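Local coordinates for protein Lpg2148(MvcA) (Legionella pneumophila subsp. pneumophila str. Philadelphia 1, PDB 6K11) that probably acts as a deamidase-family effector that removes ubiquitin from the host conjugating enzyme UBE2N and so regulates its activity, at residues E201-E204 with D208-I211; K150-L155 with S189-L194. All blocks are in the same frame, centred on the assembly; numbering follows the deposited sequence.

Contact 1: E201-E204 with D208-I211; sequences EEPE and DFAI
The Phe209 ring receives Pro203 on one face. Pro203 CB stands 4.0 Å from the ring centroid and only 5° off the ring normal, a CH-pi contact made almost squarely over the centre. Pro203 CG reaches the same face nearer its rim, 3.8 Å from Phe209 CE1, while Pro203 O lies above that face too, displaced outward beyond the CE2 and CZ atoms. Phe209 CG is anti to its own carbonyl carbon (chi1 -81°), which lays the ring back over the preceding loop, and the two side chains cross at about a right angle.

The Asp208 carboxylate holds the backbone just after the proline by a different means. Its OD2 accepts the backbone N-H of Glu204 at an N to OD2 distance of 3.0 Å, nearly straight at 166°, through the lone pair turned away from OD1. Lys205 N also donates to this oxygen, so two consecutive amides grip one atom and hold the carboxylate's rotation. An acidic N3 side chain thus takes the N-cap amide and the one before it, as in the N3 half of a capping box. Such donors would probably favour the charged form, although the Glu204 carboxylate lies not far off. Asp208 CB meanwhile abuts Pro203 CB at 3.7 Å.

Side chains of the first turn of helix 206-220 reach back to the connection before it, residues 202-205, which follows helix 197-201. The next residues turn inward: Ala210 rests on Leu182 and Ala185 of helix 176-185, and Ile211 on Ile186.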
# COMPACT_ATOMS: atom_id res chain seq x y z
N GLU A 201 -17.27 18.13 24.90
CA GLU A 201 -17.47 17.85 26.31
C GLU A 201 -18.08 19.02 27.08
O GLU A 201 -18.84 18.79 28.03
CB GLU A 201 -16.15 17.45 26.97
CG GLU A 201 -15.53 16.21 26.35
CD GLU A 201 -14.08 16.02 26.75
OE1 GLU A 201 -13.32 15.46 25.93
OE2 GLU A 201 -13.70 16.40 27.88
N GLU A 202 -17.79 20.26 26.69
CA GLU A 202 -18.32 21.44 27.36
C GLU A 202 -19.10 22.32 26.39
O GLU A 202 -18.79 23.50 26.22
CB GLU A 202 -17.18 22.24 28.00
CG GLU A 202 -16.49 21.55 29.17
CD GLU A 202 -17.17 21.81 30.50
OE1 GLU A 202 -18.06 21.02 30.89
OE2 GLU A 202 -16.80 22.81 31.16
N PRO A 203 -20.15 21.78 25.75
CA PRO A 203 -20.86 22.57 24.75
C PRO A 203 -21.61 23.73 25.41
O PRO A 203 -22.36 23.53 26.36
CB PRO A 203 -21.83 21.56 24.12
CG PRO A 203 -22.09 20.59 25.22
CD PRO A 203 -20.85 20.52 26.06
N GLU A 204 -21.39 24.94 24.89
CA GLU A 204 -21.98 26.14 25.49
C GLU A 204 -22.74 27.04 24.52
O GLU A 204 -23.38 27.99 24.99
CB GLU A 204 -20.89 26.97 26.18
CG GLU A 204 -20.68 26.57 27.62
CD GLU A 204 -19.29 26.91 28.11
OE1 GLU A 204 -18.79 26.19 29.01
OE2 GLU A 204 -18.70 27.89 27.60
N ASP A 208 -22.61 24.45 19.12
CA ASP A 208 -21.90 23.38 19.84
C ASP A 208 -22.79 22.16 20.04
O ASP A 208 -22.32 21.02 19.90
CB ASP A 208 -21.43 23.86 21.22
CG ASP A 208 -20.31 24.88 21.17
OD1 ASP A 208 -19.70 25.09 20.09
OD2 ASP A 208 -20.03 25.47 22.24
N PHE A 209 -24.05 22.38 20.43
CA PHE A 209 -24.96 21.27 20.67
C PHE A 209 -25.36 20.58 19.37
O PHE A 209 -25.60 19.36 19.36
CB PHE A 209 -26.22 21.75 21.40
CG PHE A 209 -26.04 21.90 22.88
CD1 PHE A 209 -26.06 20.79 23.72
CD2 PHE A 209 -25.81 23.16 23.45
CE1 PHE A 209 -25.87 20.92 25.09
CE2 PHE A 209 -25.63 23.30 24.82
CZ PHE A 209 -25.66 22.18 25.64
N ALA A 210 -25.48 21.33 18.28
CA ALA A 210 -25.80 20.73 16.99
C ALA A 210 -24.65 19.84 16.51
O ALA A 210 -24.86 18.68 16.14
CB ALA A 210 -26.12 21.81 15.96
N ILE A 211 -23.42 20.36 16.54
CA ILE A 211 -22.27 19.57 16.13
C ILE A 211 -22.14 18.35 17.03
O ILE A 211 -21.96 17.23 16.55
CB ILE A 211 -20.99 20.42 16.15
CG1 ILE A 211 -21.02 21.44 15.01
CG2 ILE A 211 -19.74 19.56 16.05
CD1 ILE A 211 -20.12 22.65 15.27

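Contact 2: K150-L155 with S189-L194; sequences KNKIYL and SAEYSL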
# COMPACT_ATOMS: atom_id res chain seq x y z
N LYS A 150 -13.54 13.08 -0.05
CA LYS A 150 -13.87 11.86 0.67
C LYS A 150 -13.43 11.94 2.13
O LYS A 150 -12.57 12.74 2.52
CB LYS A 150 -13.23 10.66 -0.04
CG LYS A 150 -13.70 10.49 -1.49
CD LYS A 150 -13.01 9.29 -2.17
CE LYS A 150 -12.49 9.67 -3.55
NZ LYS A 150 -12.83 8.64 -4.56
N ASN A 151 -14.03 11.07 2.96
CA ASN A 151 -13.74 10.95 4.39
C ASN A 151 -14.12 12.22 5.16
O ASN A 151 -13.36 12.72 5.99
CB ASN A 151 -12.29 10.55 4.67
CG ASN A 151 -12.13 9.85 6.02
OD1 ASN A 151 -13.08 9.26 6.55
ND2 ASN A 151 -10.92 9.91 6.58
N LYS A 152 -15.32 12.72 4.87
CA LYS A 152 -15.90 13.84 5.59
C LYS A 152 -17.38 13.56 5.83
O LYS A 152 -18.00 12.77 5.11
CB LYS A 152 -15.75 15.16 4.81
CG LYS A 152 -14.31 15.62 4.59
CD LYS A 152 -14.27 16.93 3.80
CE LYS A 152 -12.85 17.49 3.72
NZ LYS A 152 -12.79 18.79 2.96
N ILE A 153 -17.93 14.18 6.87
CA ILE A 153 -19.38 14.19 7.08
C ILE A 153 -19.95 15.43 6.42
O ILE A 153 -19.37 16.52 6.54
CB ILE A 153 -19.71 14.15 8.58
CG1 ILE A 153 -19.31 12.79 9.16
CG2 ILE A 153 -21.21 14.43 8.79
CD1 ILE A 153 -19.41 12.73 10.67
N TYR A 154 -21.06 15.28 5.70
CA TYR A 154 -21.70 16.36 4.96
C TYR A 154 -23.11 16.60 5.48
O TYR A 154 -23.92 15.67 5.54
CB TYR A 154 -21.74 16.04 3.46
CG TYR A 154 -20.37 16.12 2.82
CD1 TYR A 154 -19.90 17.32 2.30
CD2 TYR A 154 -19.53 15.01 2.77
CE1 TYR A 154 -18.63 17.42 1.73
CE2 TYR A 154 -18.27 15.09 2.20
CZ TYR A 154 -17.82 16.30 1.68
OH TYR A 154 -16.56 16.38 1.13
N LEU A 155 -23.40 17.84 5.85
CA LEU A 155 -24.73 18.23 6.32
C LEU A 155 -25.39 19.10 5.27
O LEU A 155 -24.94 20.22 4.99
CB LEU A 155 -24.65 18.96 7.66
CG LEU A 155 -25.96 19.61 8.14
CD1 LEU A 155 -27.04 18.54 8.42
CD2 LEU A 155 -25.69 20.45 9.38
N SER A 189 -19.12 28.91 8.76
CA SER A 189 -17.72 28.59 8.50
C SER A 189 -17.62 27.50 7.44
O SER A 189 -18.58 26.79 7.13
CB SER A 189 -17.01 28.17 9.78
OG SER A 189 -17.18 29.14 10.80
N ALA A 190 -16.43 27.39 6.84
CA ALA A 190 -16.24 26.45 5.74
C ALA A 190 -16.37 25.01 6.21
O ALA A 190 -17.01 24.19 5.55
CB ALA A 190 -14.88 26.68 5.08
N GLU A 191 -15.75 24.68 7.33
CA GLU A 191 -15.76 23.34 7.90
C GLU A 191 -15.78 23.46 9.41
O GLU A 191 -15.41 24.49 9.98
CB GLU A 191 -14.53 22.53 7.47
CG GLU A 191 -14.25 22.55 5.98
CD GLU A 191 -13.24 21.49 5.58
OE1 GLU A 191 -13.50 20.79 4.58
OE2 GLU A 191 -12.20 21.37 6.27
N TYR A 192 -16.20 22.38 10.06
CA TYR A 192 -16.23 22.31 11.51
C TYR A 192 -15.56 21.03 11.98
O TYR A 192 -15.75 19.97 11.38
CB TYR A 192 -17.67 22.39 12.04
CG TYR A 192 -18.34 23.71 11.73
CD1 TYR A 192 -18.94 23.94 10.49
CD2 TYR A 192 -18.35 24.75 12.67
CE1 TYR A 192 -19.55 25.16 10.20
CE2 TYR A 192 -18.96 25.97 12.38
CZ TYR A 192 -19.55 26.16 11.15
OH TYR A 192 -20.15 27.36 10.87
N SER A 193 -14.77 21.15 13.04
CA SER A 193 -14.07 19.99 13.58
C SER A 193 -15.04 19.06 14.31
O SER A 193 -15.96 19.52 14.99
CB SER A 193 -12.96 20.43 14.53
OG SER A 193 -12.22 19.31 15.00
N LEU A 194 -14.82 17.76 14.16
CA LEU A 194 -15.56 16.75 14.91
C LEU A 194 -14.83 16.31 16.17
O LEU A 194 -15.32 15.42 16.87
CB LEU A 194 -15.83 15.53 14.02
CG LEU A 194 -16.50 15.71 12.65
CD1 LEU A 194 -16.44 14.40 11.87
CD2 LEU A 194 -17.95 16.15 12.82
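A partly exposed salt bridge and an apolar touch join Lys152 and Ile153 to Glu191 and Leu194 across an intervening strand of the mixed sheet in the insertion domain. Lys152 NZ donates to Glu191 OE1 at 2.7 Å, taking the lone pair on the side of the other carboxylate oxygen. The lysine chain runs fully extended beyond CG, and the glutamate, also extended, meets it at about a right angle; their reach is needed because the two segments stand apart, their nearest CA atoms, those of Ile153 and Leu194, being 9.1 Å from each other.

Between them runs strand 134-137, parallel to 152-155 and antiparallel to 192-193, so the two are next-nearest neighbours in the mixed sheet. Lys152 lies against Val134 and Glu191 against Val136, and the ion pair therefore spans the middle strand on one face. On the other side of 152-155, toward strand 160-163, Asn151 and Lys152 both face Ile163 in a G1 beta bulge.

Alternation along the strand sends Ile153 to the other face. There its CD1 meets Leu194 CD1 at 3.6 Å, between Leu135 of the middle strand, which both side chains touch, and helix 206-220, where Phe218 touches Ile153 and Val215 touches Leu194.

Contact 1 and contact 2 belong to one insertion domain, and the residues of contact 2 all precede those of contact 1 in the chain. Their centres are 16 Å apart, yet they meet directly: Ile211 CD1 packs on Tyr192 CD2 at 3.8 Å, and Ile211 CG2 lies 3.9 Å from Ser193 O. Helix 206-220 is the shared element, joined to its leading loop in contact 1 and, further along, covering the apolar half of contact 2. Both lie toward the same side of the chain's centre, with their own centres about 38 Å and 26 Å from it, so contact 1 lies farther from the chain's centre.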